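Local coordinates for protein glutathione transferase gst1-6 (Anopheles dirus, PDB 1V2A) that probably catalyses the conjugation of glutathione to electrophilic halogenated compounds, as a homodimeric Delta-class glutathione transferase of a mosquito, at residues P175-R178 with A179-E182; E136-V139 with T140-A143; D148-T151 with V152-C156; L96-I100 with G101-K105; P189-E192 with E193-K196. One frame throughout, in Å; residues are numbered along the deposited sequence.

How the contacts relate
All five contacts are local, each within a helix or at one of its ends, in the mainly helical part of the glutathione transferase fold. Along the chain they come as contact 4 (helix 86-115), contact 2 (helix 122-141), contact 3 (helix 152-162), contact 1 (helix 175-185) and contact 5 (helix 191-206). Contacts 1 and 2, with centres about 9 Å apart, are joined through Glu136, while Trp180 ties contact 1 to Asp154 of contact 3. Phe138 and Phe98 connect contacts 2 and 4, both of which also meet the second subunit. Contact 5 touches none of the others and lies about 24 Å, centre to centre, from contact 4, where Ile100 touches the bound glutathione sulfonic acid.

Contact 1. Residues P175-R178 with A179-E182; sequences PHIR and AWLE
Pro175 O and Ala179 N open the hydrogen bonding of this helical stretch at 3.0 Å. One residue on, Trp180 N donates to His176 O at 2.8 Å. Glu182 N reaches Arg178 O in a weak bond of 3.3 Å. These i to i+4 bonds make up the first turns of helix 175-185, which in the all-helical domain of the glutathione transferase fold packs against helices 122-141 and 152-162. Its inward side carries Ile177, Trp180 and Leu181. The CG2 branch of Ile177 is directed along the helix toward the next turn, where it comes within 4.1 Å of CE3 on the six-membered ring of Trp180. Trp180 CG stands anti to the backbone N (chi1 167°), and the indole swings across the Ile177 side chain. Trp180 NE1 is held by Asp154 of helix 152-162. Leu181 lies alongside Ile177, both side chains pointing the same way. On the outer side, Arg178 bends at chi3 and folds back, placing Pro175 CA over one guanidinium face, 3.4 Å above the plane and toward its rim, while NH1 bonds to Glu172 O.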
loop_
_atom_site.group_PDB
_atom_site.type_symbol
_atom_site.label_atom_id
_atom_site.label_comp_id
_atom_site.label_asym_id
_atom_site.label_seq_id
_atom_site.Cartn_x
_atom_site.Cartn_y
_atom_site.Cartn_z
ATOM N N PRO B 175 -5.956 -13.171 -21.093
ATOM C CA PRO B 175 -5.732 -12.537 -22.394
ATOM C C PRO B 175 -5.328 -11.067 -22.355
ATOM O O PRO B 175 -4.303 -10.679 -22.924
ATOM C CB PRO B 175 -7.071 -12.732 -23.099
ATOM C CG PRO B 175 -7.534 -14.030 -22.558
ATOM C CD PRO B 175 -7.248 -13.877 -21.090
ATOM N N HIS B 176 -6.140 -10.252 -21.693
ATOM C CA HIS B 176 -5.868 -8.824 -21.618
ATOM C C HIS B 176 -4.598 -8.496 -20.853
ATOM O O HIS B 176 -3.927 -7.511 -21.161
ATOM C CB HIS B 176 -7.068 -8.092 -21.028
ATOM C CG HIS B 176 -8.334 -8.320 -21.792
ATOM N ND1 HIS B 176 -9.144 -9.414 -21.584
ATOM C CD2 HIS B 176 -8.910 -7.611 -22.794
ATOM C CE1 HIS B 176 -10.165 -9.371 -22.420
ATOM N NE2 HIS B 176 -10.047 -8.286 -23.165
ATOM N N ILE B 177 -4.258 -9.312 -19.859
ATOM C CA ILE B 177 -3.024 -9.073 -19.121
ATOM C C ILE B 177 -1.861 -9.288 -20.097
ATOM O O ILE B 177 -0.955 -8.461 -20.186
ATOM C CB ILE B 177 -2.872 -10.040 -17.925
ATOM C CG1 ILE B 177 -3.967 -9.758 -16.894
ATOM C CG2 ILE B 177 -1.486 -9.879 -17.288
ATOM C CD1 ILE B 177 -3.894 -10.639 -15.665
ATOM N N ARG B 178 -1.907 -10.385 -20.850
ATOM C CA ARG B 178 -0.847 -10.669 -21.805
ATOM C C ARG B 178 -0.717 -9.516 -22.788
ATOM O O ARG B 178 0.383 -9.002 -23.020
ATOM C CB ARG B 178 -1.117 -11.976 -22.564
ATOM C CG ARG B 178 -1.067 -13.235 -21.689
ATOM C CD ARG B 178 -0.899 -14.509 -22.524
ATOM N NE ARG B 178 -2.035 -14.765 -23.409
ATOM C CZ ARG B 178 -3.203 -15.247 -23.000
ATOM N NH1 ARG B 178 -3.385 -15.535 -21.721
ATOM N NH2 ARG B 178 -4.197 -15.418 -23.862
ATOM N N ALA B 179 -1.840 -9.095 -23.358
ATOM C CA ALA B 179 -1.811 -7.989 -24.305
ATOM C C ALA B 179 -1.187 -6.769 -23.628
ATOM O O ALA B 179 -0.215 -6.201 -24.122
ATOM C CB ALA B 179 -3.223 -7.665 -24.776
ATOM N N TRP B 180 -1.763 -6.392 -22.490
ATOM C CA TRP B 180 -1.315 -5.260 -21.688
ATOM C C TRP B 180 0.187 -5.311 -21.422
ATOM O O TRP B 180 0.852 -4.274 -21.416
ATOM C CB TRP B 180 -2.082 -5.241 -20.358
ATOM C CG TRP B 180 -1.513 -4.320 -19.324
ATOM C CD1 TRP B 180 -1.557 -2.959 -19.323
ATOM C CD2 TRP B 180 -0.799 -4.701 -18.142
ATOM N NE1 TRP B 180 -0.916 -2.466 -18.213
ATOM C CE2 TRP B 180 -0.441 -3.513 -17.470
ATOM C CE3 TRP B 180 -0.428 -5.932 -17.585
ATOM C CZ2 TRP B 180 0.272 -3.518 -16.264
ATOM C CZ3 TRP B 180 0.280 -5.937 -16.386
ATOM C CH2 TRP B 180 0.622 -4.735 -15.740
ATOM N N LEU B 181 0.720 -6.511 -21.192
ATOM C CA LEU B 181 2.153 -6.668 -20.938
ATOM C C LEU B 181 2.993 -6.141 -22.103
ATOM O O LEU B 181 3.922 -5.353 -21.913
ATOM C CB LEU B 181 2.517 -8.139 -20.710
ATOM C CG LEU B 181 2.463 -8.803 -19.325
ATOM C CD1 LEU B 181 2.484 -7.751 -18.234
ATOM C CD2 LEU B 181 1.237 -9.681 -19.212
ATOM N N GLU B 182 2.664 -6.590 -23.309
ATOM C CA GLU B 182 3.392 -6.178 -24.504
ATOM C C GLU B 182 3.337 -4.657 -24.672
ATOM O O GLU B 182 4.346 -4.020 -24.985
ATOM C CB GLU B 182 2.796 -6.865 -25.734
ATOM C CG GLU B 182 2.305 -8.289 -25.478
ATOM C CD GLU B 182 3.424 -9.290 -25.225
ATOM O OE1 GLU B 182 4.353 -8.987 -24.436
ATOM O OE2 GLU B 182 3.365 -10.396 -25.813
#

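Contact 2. Residues E136-V139 with T140-A143; sequences EQFV and TERA
Gln137 O is gripped by three donors from the residues that follow it: Thr140 OG1 at a short 2.5 Å, Thr140 N at 2.9 Å and Glu141 N at 3.1 Å. This is the C-terminal end of helix 122-141, where the chain leaves helical geometry at Arg142 and an acceptor in the last turn serves both backbone and side chain. The three donors divide the space around the oxygen. Glu141 N approaches nearly along the C=O axis, Thr140 OG1 comes in at a bent 126° close to the carbonyl plane, and Thr140 N stands well above that plane. The hydroxyl can fold back in this way because OG1 sits between the backbone N and the carbonyl carbon (chi1 68°).

Phe138 O, one residue along, takes a weak bond from Arg142 N. It is also met by a water at 2.7 Å, which in turn accepts from Arg142 NH1, so that one water connects the guanidinium to the helix end. Glu141 turns back beside Phe138, the two side chains pointing the same way with ring and carboxylate planes 46° apart. Its carboxylate forms a salt bridge with Arg95, which also makes a cation-pi contact with the Phe138 ring, and that ring packs on Trp62 of the second subunit. On the side facing helix 175-185, Glu136 accepts from His176 and from Ile177 N. Within the helix end itself, Glu141 OE2 lies at the edge of the phenylalanine ring, near its plane and 3.3 Å from Phe138 CD2.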
loop_
_atom_site.group_PDB
_atom_site.type_symbol
_atom_site.label_atom_id
_atom_site.label_comp_id
_atom_site.label_asym_id
_atom_site.label_seq_id
_atom_site.Cartn_x
_atom_site.Cartn_y
_atom_site.Cartn_z
ATOM N N GLU B 136 -7.167 -8.335 -14.774
ATOM C CA GLU B 136 -7.648 -8.646 -16.109
ATOM C C GLU B 136 -8.752 -7.651 -16.481
ATOM O O GLU B 136 -8.726 -7.080 -17.569
ATOM C CB GLU B 136 -8.169 -10.085 -16.150
ATOM C CG GLU B 136 -8.724 -10.529 -17.494
ATOM C CD GLU B 136 -7.667 -10.639 -18.587
ATOM O OE1 GLU B 136 -6.453 -10.597 -18.283
ATOM O OE2 GLU B 136 -8.061 -10.785 -19.760
ATOM N N GLN B 137 -9.706 -7.433 -15.573
ATOM C CA GLN B 137 -10.799 -6.488 -15.821
ATOM C C GLN B 137 -10.252 -5.076 -16.010
ATOM O O GLN B 137 -10.645 -4.373 -16.934
ATOM C CB GLN B 137 -11.806 -6.484 -14.660
ATOM C CG GLN B 137 -12.621 -7.768 -14.511
ATOM C CD GLN B 137 -13.552 -7.746 -13.303
ATOM O OE1 GLN B 137 -14.426 -6.883 -13.195
ATOM N NE2 GLN B 137 -13.371 -8.700 -12.393
ATOM N N PHE B 138 -9.347 -4.664 -15.129
ATOM C CA PHE B 138 -8.751 -3.337 -15.216
ATOM C C PHE B 138 -8.205 -3.061 -16.618
ATOM O O PHE B 138 -8.498 -2.029 -17.223
ATOM C CB PHE B 138 -7.610 -3.199 -14.198
ATOM C CG PHE B 138 -8.052 -3.298 -12.759
ATOM C CD1 PHE B 138 -7.112 -3.457 -11.743
ATOM C CD2 PHE B 138 -9.395 -3.206 -12.416
ATOM C CE1 PHE B 138 -7.505 -3.535 -10.405
ATOM C CE2 PHE B 138 -9.800 -3.282 -11.086
ATOM C CZ PHE B 138 -8.848 -3.443 -10.078
ATOM N N VAL B 139 -7.412 -3.993 -17.132
ATOM C CA VAL B 139 -6.812 -3.830 -18.453
ATOM C C VAL B 139 -7.732 -4.161 -19.628
ATOM O O VAL B 139 -7.268 -4.412 -20.740
ATOM C CB VAL B 139 -5.505 -4.642 -18.559
ATOM C CG1 VAL B 139 -4.486 -4.067 -17.597
ATOM C CG2 VAL B 139 -5.760 -6.109 -18.235
ATOM N N THR B 140 -9.038 -4.169 -19.375
ATOM C CA THR B 140 -10.012 -4.414 -20.435
ATOM C C THR B 140 -10.843 -3.139 -20.540
ATOM O O THR B 140 -11.176 -2.684 -21.642
ATOM C CB THR B 140 -10.969 -5.576 -20.118
ATOM O OG1 THR B 140 -11.826 -5.203 -19.032
ATOM C CG2 THR B 140 -10.200 -6.820 -19.752
ATOM N N GLU B 141 -11.175 -2.565 -19.386
ATOM C CA GLU B 141 -11.950 -1.336 -19.359
ATOM C C GLU B 141 -11.120 -0.224 -20.008
ATOM O O GLU B 141 -11.662 0.747 -20.536
ATOM C CB GLU B 141 -12.333 -0.985 -17.921
ATOM C CG GLU B 141 -11.174 -0.914 -16.949
ATOM C CD GLU B 141 -11.633 -0.802 -15.501
ATOM O OE1 GLU B 141 -12.442 0.097 -15.193
ATOM O OE2 GLU B 141 -11.179 -1.612 -14.667
ATOM N N ARG B 142 -9.798 -0.383 -19.968
ATOM C CA ARG B 142 -8.885 0.568 -20.593
ATOM C C ARG B 142 -7.665 -0.208 -21.076
ATOM O O ARG B 142 -7.428 -1.336 -20.641
ATOM C CB ARG B 142 -8.427 1.663 -19.618
ATOM C CG ARG B 142 -9.528 2.363 -18.852
ATOM C CD ARG B 142 -9.047 3.716 -18.338
ATOM N NE ARG B 142 -9.946 4.276 -17.334
ATOM C CZ ARG B 142 -10.068 3.811 -16.090
ATOM N NH1 ARG B 142 -9.346 2.768 -15.681
ATOM N NH2 ARG B 142 -10.913 4.393 -15.247
ATOM N N ALA B 143 -6.897 0.401 -21.974
ATOM C CA ALA B 143 -5.699 -0.229 -22.516
ATOM C C ALA B 143 -4.590 -0.281 -21.476
ATOM O O ALA B 143 -3.688 -1.114 -21.569
ATOM C CB ALA B 143 -5.222 0.531 -23.747
HETATM O O HOH W 1 -8.172 0.596 -16.548
#

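Contact 3. Residues D148-T151 with V152-C156; sequences DHLT and VADIC
A capping box formed by Thr151 and Asp154 starts helix 152-162, the buried helix of the C-terminal domain; in glutathione transferases this is the family's N-capping box. Thr151 caps the helix through OG1, which accepts from Ala153 N at 3.2 Å; in return Asp154 OD2 accepts from Thr151 N at 2.9 Å through its anti lone pair. The threonine hydroxyl faces the helix end because OG1 lies between the backbone N and the carbonyl carbon (chi1 64°). A water bridges the threonine hydroxyl and the carboxylate: it gives one proton to Asp154 OD2 at 2.8 Å and another to His149 O, and it accepts from Thr151 OG1 at 2.6 Å. Over the aspartate lies Leu150, which crosses it at an angle with CD1 3.5 Å from Asp154 CB. The second carboxylate oxygen, OD1, is likewise taken up, by Ala145 N of the preceding loop and the Trp180 indole. With OD2 bonded to a backbone N-H and a water and OD1 to two more donors, the buried carboxylate is held on both oxygens, an environment that would be expected to favour its negative charge.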
loop_
_atom_site.group_PDB
_atom_site.type_symbol
_atom_site.label_atom_id
_atom_site.label_comp_id
_atom_site.label_asym_id
_atom_site.label_seq_id
_atom_site.Cartn_x
_atom_site.Cartn_y
_atom_site.Cartn_z
ATOM N N ASP B 148 -6.130 5.932 -19.808
ATOM C CA ASP B 148 -6.090 5.779 -21.256
ATOM C C ASP B 148 -4.649 5.950 -21.754
ATOM O O ASP B 148 -4.395 6.136 -22.944
ATOM C CB ASP B 148 -7.011 6.819 -21.903
ATOM C CG ASP B 148 -6.476 8.242 -21.767
ATOM O OD1 ASP B 148 -5.757 8.531 -20.782
ATOM O OD2 ASP B 148 -6.784 9.072 -22.646
ATOM N N HIS B 149 -3.705 5.898 -20.823
ATOM C CA HIS B 149 -2.291 6.015 -21.149
ATOM C C HIS B 149 -1.464 5.487 -19.974
ATOM O O HIS B 149 -1.969 5.333 -18.866
ATOM C CB HIS B 149 -1.904 7.475 -21.453
ATOM C CG HIS B 149 -1.908 8.366 -20.252
ATOM N ND1 HIS B 149 -3.049 8.979 -19.780
ATOM C CD2 HIS B 149 -0.920 8.694 -19.385
ATOM C CE1 HIS B 149 -2.765 9.640 -18.671
ATOM N NE2 HIS B 149 -1.480 9.483 -18.409
ATOM N N LEU B 150 -0.187 5.223 -20.228
ATOM C CA LEU B 150 0.717 4.709 -19.207
ATOM C C LEU B 150 0.865 5.655 -18.013
ATOM O O LEU B 150 0.922 6.872 -18.170
ATOM C CB LEU B 150 2.095 4.463 -19.825
ATOM C CG LEU B 150 3.162 3.782 -18.971
ATOM C CD1 LEU B 150 3.181 2.285 -19.278
ATOM C CD2 LEU B 150 4.522 4.397 -19.284
ATOM N N THR B 151 0.931 5.079 -16.818
ATOM C CA THR B 151 1.107 5.843 -15.591
ATOM C C THR B 151 2.022 5.018 -14.690
ATOM O O THR B 151 2.462 3.934 -15.073
ATOM C CB THR B 151 -0.243 6.087 -14.857
ATOM O OG1 THR B 151 -0.802 4.841 -14.422
ATOM C CG2 THR B 151 -1.232 6.779 -15.777
ATOM N N VAL B 152 2.317 5.528 -13.502
ATOM C CA VAL B 152 3.164 4.800 -12.572
ATOM C C VAL B 152 2.512 3.487 -12.157
ATOM O O VAL B 152 3.172 2.600 -11.609
ATOM C CB VAL B 152 3.435 5.631 -11.318
ATOM C CG1 VAL B 152 4.281 6.835 -11.683
ATOM C CG2 VAL B 152 2.130 6.088 -10.718
ATOM N N ALA B 153 1.211 3.370 -12.412
ATOM C CA ALA B 153 0.471 2.166 -12.066
ATOM C C ALA B 153 0.946 1.016 -12.928
ATOM O O ALA B 153 1.195 -0.085 -12.443
ATOM C CB ALA B 153 -1.009 2.385 -12.280
ATOM N N ASP B 154 1.069 1.289 -14.220
ATOM C CA ASP B 154 1.498 0.295 -15.181
ATOM C C ASP B 154 2.891 -0.219 -14.860
ATOM O O ASP B 154 3.133 -1.423 -14.899
ATOM C CB ASP B 154 1.474 0.903 -16.577
ATOM C CG ASP B 154 0.079 1.268 -17.019
ATOM O OD1 ASP B 154 -0.693 0.343 -17.339
ATOM O OD2 ASP B 154 -0.249 2.474 -17.042
ATOM N N ILE B 155 3.805 0.695 -14.544
ATOM C CA ILE B 155 5.172 0.311 -14.223
ATOM C C ILE B 155 5.275 -0.616 -13.009
ATOM O O ILE B 155 6.011 -1.606 -13.053
ATOM C CB ILE B 155 6.057 1.547 -13.981
ATOM C CG1 ILE B 155 6.202 2.341 -15.288
ATOM C CG2 ILE B 155 7.415 1.116 -13.444
ATOM C CD1 ILE B 155 7.088 3.563 -15.182
ATOM N N CYS B 156 4.554 -0.296 -11.935
ATOM C CA CYS B 156 4.577 -1.121 -10.717
ATOM C C CYS B 156 3.910 -2.482 -10.923
ATOM O O CYS B 156 4.410 -3.503 -10.449
ATOM C CB CYS B 156 3.870 -0.413 -9.550
ATOM S SG CYS B 156 4.608 1.155 -9.012
HETATM O O HOH W 2 -2.395 4.032 -16.253
#

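Contact 4. Residues L96-I100 with G101-K105; sequences LFFDI and GTLYK
The Phe98 ring reaches toward the next turn of its own helix, with two side chains approaching obliquely. Thr102 CG2 lies 3.5 Å from Phe98 CE1, and Leu103 CB lies 3.9 Å from Phe98 CE2. Phe98 CG is anti to the backbone N (chi1 162°), a torsion that carries the ring toward Thr102 and Leu103. The same ring meets Phe138 of helix 122-141 edge to face, and it packs on Gln48 of the second subunit. Phe97 points away from the following segment and stacks with Phe97 and Tyr65 of the second subunit.

Phe97, Phe98, Thr102 and Leu103 belong to helix 86-115, the long first helix of the C-terminal domain, which runs along the dimer interface of glutathione transferases. Here the helix widens into a pi-type turn at 101-103. Gly101 N still bonds to Phe97 O in i to i+4 fashion at 3.1 Å, but Tyr104 N reaches back five residues to Asp99 O at 2.9 Å, the spacing of a pi turn. The short axes of 96-100 and 101-105 make an angle of 39°. The Ile100 side chain touches the bound glutathione sulfonic acid. Asp99 turns into the interior, where its carboxylate takes hydrogen bonds from Tyr65 and Thr160 of the same subunit.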
loop_
_atom_site.group_PDB
_atom_site.type_symbol
_atom_site.label_atom_id
_atom_site.label_comp_id
_atom_site.label_asym_id
_atom_site.label_seq_id
_atom_site.Cartn_x
_atom_site.Cartn_y
_atom_site.Cartn_z
ATOM N N LEU B 96 -2.488 1.301 -7.294
ATOM C CA LEU B 96 -1.212 1.138 -6.612
ATOM C C LEU B 96 -1.421 0.396 -5.289
ATOM O O LEU B 96 -0.606 -0.437 -4.909
ATOM C CB LEU B 96 -0.546 2.499 -6.341
ATOM C CG LEU B 96 0.032 3.308 -7.511
ATOM C CD1 LEU B 96 0.500 4.671 -7.009
ATOM C CD2 LEU B 96 1.193 2.564 -8.151
ATOM N N PHE B 97 -2.504 0.704 -4.583
ATOM C CA PHE B 97 -2.781 0.030 -3.324
ATOM C C PHE B 97 -3.289 -1.374 -3.581
ATOM O O PHE B 97 -3.232 -2.247 -2.714
ATOM C CB PHE B 97 -3.758 0.844 -2.467
ATOM C CG PHE B 97 -3.105 2.020 -1.786
ATOM C CD1 PHE B 97 -3.103 3.275 -2.380
ATOM C CD2 PHE B 97 -2.429 1.849 -0.583
ATOM C CE1 PHE B 97 -2.433 4.354 -1.787
ATOM C CE2 PHE B 97 -1.753 2.913 0.018
ATOM C CZ PHE B 97 -1.755 4.171 -0.586
ATOM N N PHE B 98 -3.761 -1.580 -4.803
ATOM C CA PHE B 98 -4.230 -2.881 -5.251
ATOM C C PHE B 98 -2.981 -3.752 -5.419
ATOM O O PHE B 98 -2.968 -4.936 -5.080
ATOM C CB PHE B 98 -4.934 -2.734 -6.604
ATOM C CG PHE B 98 -5.080 -4.026 -7.351
ATOM C CD1 PHE B 98 -6.015 -4.974 -6.951
ATOM C CD2 PHE B 98 -4.267 -4.305 -8.444
ATOM C CE1 PHE B 98 -6.135 -6.182 -7.632
ATOM C CE2 PHE B 98 -4.379 -5.500 -9.126
ATOM C CZ PHE B 98 -5.312 -6.442 -8.723
ATOM N N ASP B 99 -1.923 -3.133 -5.930
ATOM C CA ASP B 99 -0.662 -3.812 -6.174
ATOM C C ASP B 99 0.008 -4.291 -4.905
ATOM O O ASP B 99 0.248 -5.488 -4.724
ATOM C CB ASP B 99 0.291 -2.875 -6.918
ATOM C CG ASP B 99 1.521 -3.586 -7.429
ATOM O OD1 ASP B 99 1.367 -4.599 -8.134
ATOM O OD2 ASP B 99 2.643 -3.133 -7.131
ATOM N N ILE B 100 0.310 -3.357 -4.017
ATOM C CA ILE B 100 0.989 -3.708 -2.791
ATOM C C ILE B 100 0.164 -4.579 -1.859
ATOM O O ILE B 100 0.700 -5.520 -1.264
ATOM C CB ILE B 100 1.457 -2.445 -2.022
ATOM C CG1 ILE B 100 2.389 -2.864 -0.889
ATOM C CG2 ILE B 100 0.265 -1.676 -1.463
ATOM C CD1 ILE B 100 2.931 -1.716 -0.061
ATOM N N GLY B 101 -1.131 -4.280 -1.737
ATOM C CA GLY B 101 -1.982 -5.036 -0.839
ATOM C C GLY B 101 -2.864 -6.142 -1.394
ATOM O O GLY B 101 -3.506 -6.855 -0.627
ATOM N N THR B 102 -2.919 -6.305 -2.708
ATOM C CA THR B 102 -3.766 -7.355 -3.251
ATOM C C THR B 102 -3.022 -8.334 -4.135
ATOM O O THR B 102 -2.826 -9.486 -3.756
ATOM C CB THR B 102 -4.941 -6.773 -4.059
ATOM O OG1 THR B 102 -5.743 -5.951 -3.203
ATOM C CG2 THR B 102 -5.804 -7.894 -4.642
ATOM N N LEU B 103 -2.592 -7.865 -5.304
ATOM C CA LEU B 103 -1.899 -8.713 -6.269
ATOM C C LEU B 103 -0.512 -9.178 -5.874
ATOM O O LEU B 103 -0.253 -10.374 -5.840
ATOM C CB LEU B 103 -1.834 -8.013 -7.630
ATOM C CG LEU B 103 -1.269 -8.803 -8.822
ATOM C CD1 LEU B 103 -1.795 -10.229 -8.832
ATOM C CD2 LEU B 103 -1.657 -8.098 -10.105
ATOM N N TYR B 104 0.388 -8.248 -5.580
ATOM C CA TYR B 104 1.740 -8.641 -5.223
ATOM C C TYR B 104 1.803 -9.363 -3.879
ATOM O O TYR B 104 2.666 -10.226 -3.661
ATOM C CB TYR B 104 2.676 -7.426 -5.213
ATOM C CG TYR B 104 4.132 -7.833 -5.159
ATOM C CD1 TYR B 104 4.690 -8.622 -6.171
ATOM C CD2 TYR B 104 4.929 -7.507 -4.061
ATOM C CE1 TYR B 104 6.002 -9.090 -6.089
ATOM C CE2 TYR B 104 6.252 -7.967 -3.967
ATOM C CZ TYR B 104 6.776 -8.758 -4.985
ATOM O OH TYR B 104 8.062 -9.221 -4.894
ATOM N N LYS B 105 0.886 -9.014 -2.982
ATOM C CA LYS B 105 0.835 -9.631 -1.660
ATOM C C LYS B 105 0.540 -11.116 -1.778
ATOM O O LYS B 105 1.135 -11.943 -1.083
ATOM C CB LYS B 105 -0.252 -8.968 -0.808
ATOM C CG LYS B 105 -0.692 -9.753 0.440
ATOM C CD LYS B 105 0.329 -9.718 1.592
ATOM C CE LYS B 105 1.585 -10.527 1.280
ATOM N NZ LYS B 105 2.591 -10.547 2.383
#

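Contact 5. Residues P189-E192 with E193-K196; sequences PDYE and EFSK
Tyr191 and Phe194 form the close-packed side of this first helical turn, while Glu192 and Lys196 pair on its exposed side. The aromatic side chains pass each other at an angle: Tyr191 CE1 meets the Phe194 ring at its edge, near the ring plane, 3.9 Å from CD2. Both rings are sent inward by first torsions that hold CG anti to N, 171° for Phe194. Phe194 is buried against Gln13, Ile16 and Leu17 of helix 13-22, and Tyr191 rests on Leu158 and Thr162 of helix 152-162. Behind them, Ser195 N donates to Tyr191 O at 2.7 Å, and Phe194 N to Asp190 O at 3.3 Å.

On the exposed side the attraction is polar. Lys196 bends at chi3 and chi4 and doubles back over its own turn, bringing NZ to 2.9 Å from Glu192 OE2 in a salt bridge on the anti lone pair of that oxygen. The same NZ also donates to Glu192 O at 2.8 Å. That carbonyl is a shared acceptor, for Lys196 N reaches it at 2.9 Å from the opposite face of its plane. The ammonium group thus binds both the carboxylate and the backbone carbonyl of Glu192. An amphipathic start of this kind, with an i to i+4 ion pair outside and aromatics within, opens helix 191-206, the last helix of the chain, where it packs against the thioredoxin-like domain through helix 13-22.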
loop_
_atom_site.group_PDB
_atom_site.type_symbol
_atom_site.label_atom_id
_atom_site.label_comp_id
_atom_site.label_asym_id
_atom_site.label_seq_id
_atom_site.Cartn_x
_atom_site.Cartn_y
_atom_site.Cartn_z
ATOM N N PRO B 189 11.797 2.145 -22.229
ATOM C CA PRO B 189 13.039 2.311 -22.995
ATOM C C PRO B 189 14.027 1.150 -22.853
ATOM O O PRO B 189 14.509 0.870 -21.756
ATOM C CB PRO B 189 13.604 3.621 -22.447
ATOM C CG PRO B 189 12.357 4.389 -22.084
ATOM C CD PRO B 189 11.538 3.328 -21.392
ATOM N N ASP B 190 14.334 0.495 -23.971
ATOM C CA ASP B 190 15.261 -0.640 -23.991
ATOM C C ASP B 190 14.851 -1.713 -22.991
ATOM O O ASP B 190 15.640 -2.094 -22.126
ATOM C CB ASP B 190 16.688 -0.189 -23.663
ATOM C CG ASP B 190 17.174 0.922 -24.566
ATOM O OD1 ASP B 190 16.935 0.849 -25.790
ATOM O OD2 ASP B 190 17.812 1.864 -24.045
ATOM N N TYR B 191 13.624 -2.212 -23.110
ATOM C CA TYR B 191 13.145 -3.225 -22.179
ATOM C C TYR B 191 13.910 -4.546 -22.241
ATOM O O TYR B 191 14.429 -5.018 -21.226
ATOM C CB TYR B 191 11.665 -3.506 -22.408
ATOM C CG TYR B 191 11.082 -4.379 -21.325
ATOM C CD1 TYR B 191 10.902 -3.890 -20.031
ATOM C CD2 TYR B 191 10.738 -5.700 -21.582
ATOM C CE1 TYR B 191 10.388 -4.696 -19.020
ATOM C CE2 TYR B 191 10.232 -6.515 -20.583
ATOM C CZ TYR B 191 10.051 -6.010 -19.302
ATOM O OH TYR B 191 9.499 -6.809 -18.320
ATOM N N GLU B 192 13.960 -5.143 -23.429
ATOM C CA GLU B 192 14.647 -6.415 -23.630
ATOM C C GLU B 192 16.005 -6.406 -22.934
ATOM O O GLU B 192 16.430 -7.411 -22.365
ATOM C CB GLU B 192 14.834 -6.674 -25.127
ATOM C CG GLU B 192 14.998 -8.142 -25.500
ATOM C CD GLU B 192 13.734 -8.957 -25.252
ATOM O OE1 GLU B 192 12.669 -8.580 -25.785
ATOM O OE2 GLU B 192 13.804 -9.976 -24.529
ATOM N N GLU B 193 16.679 -5.263 -22.973
ATOM C CA GLU B 193 17.982 -5.142 -22.338
ATOM C C GLU B 193 17.843 -5.187 -20.825
ATOM O O GLU B 193 18.679 -5.770 -20.141
ATOM C CB GLU B 193 18.666 -3.841 -22.755
ATOM C CG GLU B 193 20.057 -3.691 -22.170
ATOM C CD GLU B 193 20.937 -4.897 -22.462
ATOM O OE1 GLU B 193 21.242 -5.135 -23.655
ATOM O OE2 GLU B 193 21.313 -5.610 -21.501
ATOM N N PHE B 194 16.788 -4.558 -20.308
ATOM C CA PHE B 194 16.520 -4.546 -18.871
ATOM C C PHE B 194 16.243 -5.981 -18.455
ATOM O O PHE B 194 16.876 -6.519 -17.544
ATOM C CB PHE B 194 15.293 -3.676 -18.557
ATOM C CG PHE B 194 14.814 -3.789 -17.132
ATOM C CD1 PHE B 194 15.585 -3.304 -16.082
ATOM C CD2 PHE B 194 13.605 -4.404 -16.840
ATOM C CE1 PHE B 194 15.159 -3.435 -14.757
ATOM C CE2 PHE B 194 13.170 -4.541 -15.526
ATOM C CZ PHE B 194 13.951 -4.054 -14.483
ATOM N N SER B 195 15.295 -6.595 -19.149
ATOM C CA SER B 195 14.908 -7.968 -18.882
ATOM C C SER B 195 16.123 -8.900 -18.902
ATOM O O SER B 195 16.226 -9.820 -18.080
ATOM C CB SER B 195 13.886 -8.416 -19.920
ATOM O OG SER B 195 13.428 -9.722 -19.631
ATOM N N LYS B 196 17.038 -8.668 -19.843
ATOM C CA LYS B 196 18.238 -9.490 -19.939
ATOM C C LYS B 196 19.194 -9.141 -18.805
ATOM O O LYS B 196 19.971 -9.984 -18.344
ATOM C CB LYS B 196 18.919 -9.288 -21.292
ATOM C CG LYS B 196 18.929 -10.552 -22.141
ATOM C CD LYS B 196 19.079 -10.271 -23.637
ATOM C CE LYS B 196 17.953 -9.374 -24.149
ATOM N NZ LYS B 196 16.608 -9.834 -23.672
#